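Local coordinates for 39 kDa initiator binding protein (Trichomonas vaginalis, PDB 1Q87) that probably binds the initiator (Inr) element of core promoters, the chain here being its C-domain, at residues Ser122-Gln134 and Ile146-Leu160. Numbering follows the deposited sequence.
Sequences SNNKGHWLTFDPQ and ISGWFDQNEPNCLIL
Ile146 meets Trp128 through their beta carbons, CB to CB at 4.0 Å, next to the edge strand 147-151. At Gly148 the backbones join. Its N donates to Trp128 O at 3.2 Å, fairly straight but arriving 63° out of the carbonyl plane, and its O accepts from Thr130 N at 3.1 Å, nearly head-on to the C=O though bent at the hydrogen. The CG2 methyl of Thr130 leans on that same oxygen. Having no side chain, Gly148 lets the indole of Trp128 lie close by, with Gly148 N near the ring plane at its edge. Trp149 puts its CB 3.7 Å from Pro133 CG and lies side by side with Thr130. A water takes a hydrogen bond from Phe150 N and gives one to Thr130 O. The Phe150 ring approaches Phe131, CD2 to CE1 at 4.2 Å. After the turns, Leu158 splits its methyls: CD1 goes to Leu129 CD1 at 3.9 Å, while CD2 reaches the edge of the indole, 4.0 Å from Trp128 CH2. Leu160 follows with CD2 only 3.4 Å from Trp128 CZ3. The indole is swung here by a chi1 of 46°, CG standing between backbone N and carbonyl; Ser122 CB and Leu129 CB sit over one face, toward its rim, and Phe197 also meets the ring. Ser122 OG, accepting from Leu129 N, ties the loop to helix 111-123. Trp128, Leu129 and Phe150 pack on Leu118 of that helix, so the loop lies between helix and hairpin, and a single parallel bridge at Leu129 and Gly148 adds it to the edge of an otherwise antiparallel sheet in the C-domain.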
loop_
_atom_site.group_PDB
_atom_site.type_symbol
_atom_site.label_atom_id
_atom_site.label_comp_id
_atom_site.label_asym_id
_atom_site.label_seq_id
_atom_site.Cartn_x
_atom_site.Cartn_y
_atom_site.Cartn_z
ATOM N N SER A 122 -0.006 11.560 -4.155
ATOM C CA SER A 122 1.105 11.614 -5.095
ATOM C C SER A 122 0.724 12.288 -6.408
ATOM O O SER A 122 1.564 12.915 -7.057
ATOM C CB SER A 122 1.630 10.201 -5.382
ATOM O OG SER A 122 2.425 10.148 -6.562
ATOM N N ASN A 123 -0.535 12.144 -6.813
ATOM C CA ASN A 123 -0.990 12.752 -8.061
ATOM C C ASN A 123 -1.019 14.262 -7.934
ATOM O O ASN A 123 -1.000 14.965 -8.939
ATOM C CB ASN A 123 -2.383 12.238 -8.461
ATOM C CG ASN A 123 -2.330 10.874 -9.159
ATOM O OD1 ASN A 123 -1.672 10.712 -10.190
ATOM N ND2 ASN A 123 -3.030 9.894 -8.598
ATOM N N ASN A 124 -1.045 14.752 -6.698
ATOM C CA ASN A 124 -1.075 16.188 -6.433
ATOM C C ASN A 124 0.259 16.754 -5.983
ATOM O O ASN A 124 0.345 17.932 -5.675
ATOM C CB ASN A 124 -2.111 16.520 -5.353
ATOM C CG ASN A 124 -3.524 16.202 -5.782
ATOM O OD1 ASN A 124 -3.876 16.315 -6.964
ATOM N ND2 ASN A 124 -4.357 15.815 -4.819
ATOM N N LYS A 125 1.294 15.924 -5.939
ATOM C CA LYS A 125 2.606 16.369 -5.475
ATOM C C LYS A 125 3.733 15.913 -6.391
ATOM O O LYS A 125 4.733 15.360 -5.929
ATOM C CB LYS A 125 2.857 15.841 -4.054
ATOM C CG LYS A 125 1.745 16.173 -3.049
ATOM C CD LYS A 125 2.240 17.129 -1.975
ATOM C CE LYS A 125 2.619 16.417 -0.672
ATOM N NZ LYS A 125 1.488 16.416 0.307
ATOM N N GLY A 126 3.563 16.134 -7.691
ATOM C CA GLY A 126 4.586 15.759 -8.652
ATOM C C GLY A 126 4.703 14.287 -9.016
ATOM O O GLY A 126 5.685 13.884 -9.637
ATOM N N HIS A 127 3.711 13.481 -8.644
ATOM C CA HIS A 127 3.707 12.052 -8.966
ATOM C C HIS A 127 4.997 11.356 -8.553
ATOM O O HIS A 127 5.762 10.878 -9.384
ATOM C CB HIS A 127 3.500 11.843 -10.466
ATOM C CG HIS A 127 2.541 12.809 -11.093
ATOM N ND1 HIS A 127 1.378 12.405 -11.703
ATOM C CD2 HIS A 127 2.604 14.154 -11.243
ATOM C CE1 HIS A 127 0.762 13.464 -12.210
ATOM N NE2 HIS A 127 1.486 14.535 -11.944
ATOM N N TRP A 128 5.232 11.282 -7.257
ATOM C CA TRP A 128 6.433 10.642 -6.764
ATOM C C TRP A 128 6.316 9.130 -6.592
ATOM O O TRP A 128 7.323 8.441 -6.721
ATOM C CB TRP A 128 6.880 11.291 -5.437
ATOM C CG TRP A 128 5.780 11.500 -4.432
ATOM C CD1 TRP A 128 4.987 12.612 -4.291
ATOM C CD2 TRP A 128 5.327 10.556 -3.449
ATOM N NE1 TRP A 128 4.069 12.413 -3.272
ATOM C CE2 TRP A 128 4.260 11.160 -2.743
ATOM C CE3 TRP A 128 5.717 9.258 -3.097
ATOM C CZ2 TRP A 128 3.580 10.502 -1.711
ATOM C CZ3 TRP A 128 5.032 8.603 -2.063
ATOM C CH2 TRP A 128 3.984 9.225 -1.389
ATOM N N LEU A 129 5.111 8.615 -6.313
ATOM C CA LEU A 129 4.880 7.170 -6.109
ATOM C C LEU A 129 5.133 6.311 -7.356
ATOM O O LEU A 129 4.732 6.667 -8.467
ATOM C CB LEU A 129 3.444 6.919 -5.623
ATOM C CG LEU A 129 3.064 5.508 -5.121
ATOM C CD1 LEU A 129 3.786 5.172 -3.844
ATOM C CD2 LEU A 129 1.592 5.433 -4.856
ATOM N N THR A 130 5.807 5.177 -7.176
ATOM C CA THR A 130 6.088 4.276 -8.295
ATOM C C THR A 130 5.990 2.839 -7.788
ATOM O O THR A 130 6.389 2.546 -6.671
ATOM C CB THR A 130 7.514 4.542 -8.868
ATOM O OG1 THR A 130 7.796 3.640 -9.952
ATOM C CG2 THR A 130 8.560 4.362 -7.778
ATOM N N PHE A 131 5.424 1.943 -8.583
ATOM C CA PHE A 131 5.314 0.557 -8.152
ATOM C C PHE A 131 6.324 -0.316 -8.853
ATOM O O PHE A 131 6.287 -1.547 -8.745
ATOM C CB PHE A 131 3.910 0.047 -8.414
ATOM C CG PHE A 131 2.888 0.736 -7.587
ATOM C CD1 PHE A 131 2.752 0.421 -6.255
ATOM C CD2 PHE A 131 2.173 1.816 -8.103
ATOM C CE1 PHE A 131 1.928 1.169 -5.442
ATOM C CE2 PHE A 131 1.353 2.564 -7.284
ATOM C CZ PHE A 131 1.232 2.244 -5.960
ATOM N N ASP A 132 7.251 0.334 -9.549
ATOM C CA ASP A 132 8.272 -0.382 -10.287
ATOM C C ASP A 132 9.463 0.532 -10.604
ATOM O O ASP A 132 9.608 0.998 -11.739
ATOM C CB ASP A 132 7.625 -0.917 -11.558
ATOM C CG ASP A 132 8.618 -1.484 -12.522
ATOM O OD1 ASP A 132 9.722 -1.872 -12.082
ATOM O OD2 ASP A 132 8.277 -1.549 -13.723
ATOM N N PRO A 133 10.333 0.797 -9.601
ATOM C CA PRO A 133 11.522 1.658 -9.743
ATOM C C PRO A 133 12.572 1.221 -10.777
ATOM O O PRO A 133 12.929 0.043 -10.874
ATOM C CB PRO A 133 12.096 1.697 -8.325
ATOM C CG PRO A 133 10.897 1.537 -7.476
ATOM C CD PRO A 133 10.140 0.434 -8.187
ATOM N N GLN A 134 13.062 2.191 -11.539
ATOM C CA GLN A 134 14.067 1.949 -12.562
ATOM C C GLN A 134 14.705 3.286 -12.925
ATOM O O GLN A 134 14.050 4.147 -13.521
ATOM C CB GLN A 134 13.431 1.339 -13.813
ATOM C CG GLN A 134 12.754 0.004 -13.608
ATOM C CD GLN A 134 12.249 -0.595 -14.908
ATOM O OE1 GLN A 134 11.514 -1.582 -14.899
ATOM N NE2 GLN A 134 12.646 -0.004 -16.037
ATOM N N ILE A 146 11.471 14.443 -5.323
ATOM C CA ILE A 146 10.898 13.424 -4.450
ATOM C C ILE A 146 10.653 12.088 -5.157
ATOM O O ILE A 146 10.439 12.027 -6.371
ATOM C CB ILE A 146 9.562 13.899 -3.888
ATOM C CG1 ILE A 146 9.616 15.392 -3.587
ATOM C CG2 ILE A 146 9.254 13.169 -2.615
ATOM C CD1 ILE A 146 8.232 16.068 -3.620
ATOM N N SER A 147 10.658 11.012 -4.375
ATOM C CA SER A 147 10.438 9.658 -4.889
ATOM C C SER A 147 10.029 8.690 -3.771
ATOM O O SER A 147 10.600 8.713 -2.675
ATOM C CB SER A 147 11.712 9.154 -5.554
ATOM O OG SER A 147 11.608 7.787 -5.876
ATOM N N GLY A 148 9.040 7.840 -4.048
ATOM C CA GLY A 148 8.602 6.878 -3.051
ATOM C C GLY A 148 8.213 5.544 -3.657
ATOM O O GLY A 148 7.723 5.505 -4.790
ATOM N N TRP A 149 8.440 4.455 -2.916
ATOM C CA TRP A 149 8.088 3.118 -3.384
ATOM C C TRP A 149 7.952 2.226 -2.176
ATOM O O TRP A 149 8.340 2.611 -1.079
ATOM C CB TRP A 149 9.155 2.560 -4.332
ATOM C CG TRP A 149 10.496 2.334 -3.675
ATOM C CD1 TRP A 149 11.001 1.150 -3.188
ATOM C CD2 TRP A 149 11.451 3.344 -3.339
ATOM N NE1 TRP A 149 12.208 1.371 -2.564
ATOM C CE2 TRP A 149 12.506 2.706 -2.644
ATOM C CE3 TRP A 149 11.515 4.732 -3.561
ATOM C CZ2 TRP A 149 13.623 3.419 -2.161
ATOM C CZ3 TRP A 149 12.624 5.442 -3.084
ATOM C CH2 TRP A 149 13.664 4.780 -2.392
ATOM N N PHE A 150 7.373 1.045 -2.363
ATOM C CA PHE A 150 7.216 0.104 -1.279
ATOM C C PHE A 150 8.404 -0.847 -1.364
ATOM O O PHE A 150 8.820 -1.244 -2.451
ATOM C CB PHE A 150 5.861 -0.626 -1.417
ATOM C CG PHE A 150 4.684 0.195 -0.896
ATOM C CD1 PHE A 150 4.306 0.106 0.441
ATOM C CD2 PHE A 150 3.957 1.026 -1.751
ATOM C CE1 PHE A 150 3.211 0.812 0.930
ATOM C CE2 PHE A 150 2.846 1.752 -1.284
ATOM C CZ PHE A 150 2.473 1.634 0.070
ATOM N N ASP A 151 8.965 -1.140 -0.202
ATOM C CA ASP A 151 10.118 -2.002 -0.043
ATOM C C ASP A 151 9.724 -3.395 -0.512
ATOM O O ASP A 151 8.831 -4.023 0.061
ATOM C CB ASP A 151 10.505 -2.010 1.453
ATOM C CG ASP A 151 11.780 -2.837 1.772
ATOM O OD1 ASP A 151 11.990 -3.950 1.253
ATOM O OD2 ASP A 151 12.572 -2.362 2.602
ATOM N N GLN A 152 10.383 -3.892 -1.543
ATOM C CA GLN A 152 10.052 -5.226 -2.003
ATOM C C GLN A 152 10.164 -6.314 -0.919
ATOM O O GLN A 152 9.451 -7.306 -0.974
ATOM C CB GLN A 152 10.909 -5.607 -3.207
ATOM C CG GLN A 152 10.074 -6.046 -4.396
ATOM C CD GLN A 152 9.144 -4.948 -4.895
ATOM O OE1 GLN A 152 8.281 -4.458 -4.163
ATOM N NE2 GLN A 152 9.319 -4.558 -6.145
ATOM N N ASN A 153 11.033 -6.141 0.068
ATOM C CA ASN A 153 11.171 -7.157 1.132
ATOM C C ASN A 153 10.353 -6.971 2.397
ATOM O O ASN A 153 10.314 -7.863 3.232
ATOM C CB ASN A 153 12.626 -7.291 1.556
ATOM C CG ASN A 153 13.381 -8.226 0.677
ATOM O OD1 ASN A 153 13.369 -9.435 0.905
ATOM N ND2 ASN A 153 14.030 -7.683 -0.359
ATOM N N GLU A 154 9.724 -5.811 2.540
ATOM C CA GLU A 154 8.877 -5.461 3.680
ATOM C C GLU A 154 7.784 -4.640 2.952
ATOM O O GLU A 154 7.667 -3.421 3.116
ATOM C CB GLU A 154 9.719 -4.615 4.641
ATOM C CG GLU A 154 9.109 -4.325 6.014
ATOM C CD GLU A 154 10.181 -3.924 7.029
ATOM O OE1 GLU A 154 9.857 -3.263 8.031
ATOM O OE2 GLU A 154 11.358 -4.280 6.822
ATOM N N PRO A 155 6.964 -5.328 2.140
ATOM C CA PRO A 155 5.899 -4.719 1.337
ATOM C C PRO A 155 4.879 -3.729 1.904
ATOM O O PRO A 155 4.300 -3.012 1.111
ATOM C CB PRO A 155 5.260 -5.907 0.608
ATOM C CG PRO A 155 5.699 -7.108 1.341
ATOM C CD PRO A 155 6.663 -6.727 2.438
ATOM N N ASN A 156 4.664 -3.664 3.225
ATOM C CA ASN A 156 3.740 -2.684 3.815
ATOM C C ASN A 156 4.529 -1.428 4.184
ATOM O O ASN A 156 3.990 -0.498 4.784
ATOM C CB ASN A 156 3.069 -3.226 5.096
ATOM C CG ASN A 156 4.072 -3.565 6.188
ATOM O OD1 ASN A 156 5.180 -4.035 5.906
ATOM N ND2 ASN A 156 3.677 -3.364 7.454
ATOM N N CYS A 157 5.806 -1.390 3.829
ATOM C CA CYS A 157 6.627 -0.228 4.168
ATOM C C CYS A 157 6.883 0.669 2.967
ATOM O O CYS A 157 7.529 0.265 1.998
ATOM C CB CYS A 157 7.985 -0.678 4.753
ATOM S SG CYS A 157 9.131 0.703 5.141
ATOM N N LEU A 158 6.372 1.890 3.024
ATOM C CA LEU A 158 6.603 2.835 1.939
ATOM C C LEU A 158 7.895 3.607 2.251
ATOM O O LEU A 158 8.040 4.221 3.308
ATOM C CB LEU A 158 5.424 3.821 1.808
ATOM C CG LEU A 158 5.657 5.030 0.876
ATOM C CD1 LEU A 158 5.731 4.528 -0.567
ATOM C CD2 LEU A 158 4.538 6.115 1.051
ATOM N N ILE A 159 8.847 3.568 1.337
ATOM C CA ILE A 159 10.090 4.294 1.558
ATOM C C ILE A 159 9.956 5.603 0.787
ATOM O O ILE A 159 9.494 5.572 -0.342
ATOM C CB ILE A 159 11.297 3.505 1.014
ATOM C CG1 ILE A 159 11.429 2.170 1.738
ATOM C CG2 ILE A 159 12.575 4.319 1.186
ATOM C CD1 ILE A 159 12.525 1.294 1.125
ATOM N N LEU A 160 10.344 6.728 1.409
ATOM C CA LEU A 160 10.277 8.087 0.816
ATOM C C LEU A 160 11.610 8.817 0.791
ATOM O O LEU A 160 12.207 9.076 1.853
ATOM C CB LEU A 160 9.315 8.965 1.598
ATOM C CG LEU A 160 7.877 8.853 1.136
ATOM C CD1 LEU A 160 6.955 9.647 2.065
ATOM C CD2 LEU A 160 7.822 9.367 -0.304
HETATM O O HOH W 1 6.204 0.618 -5.119
#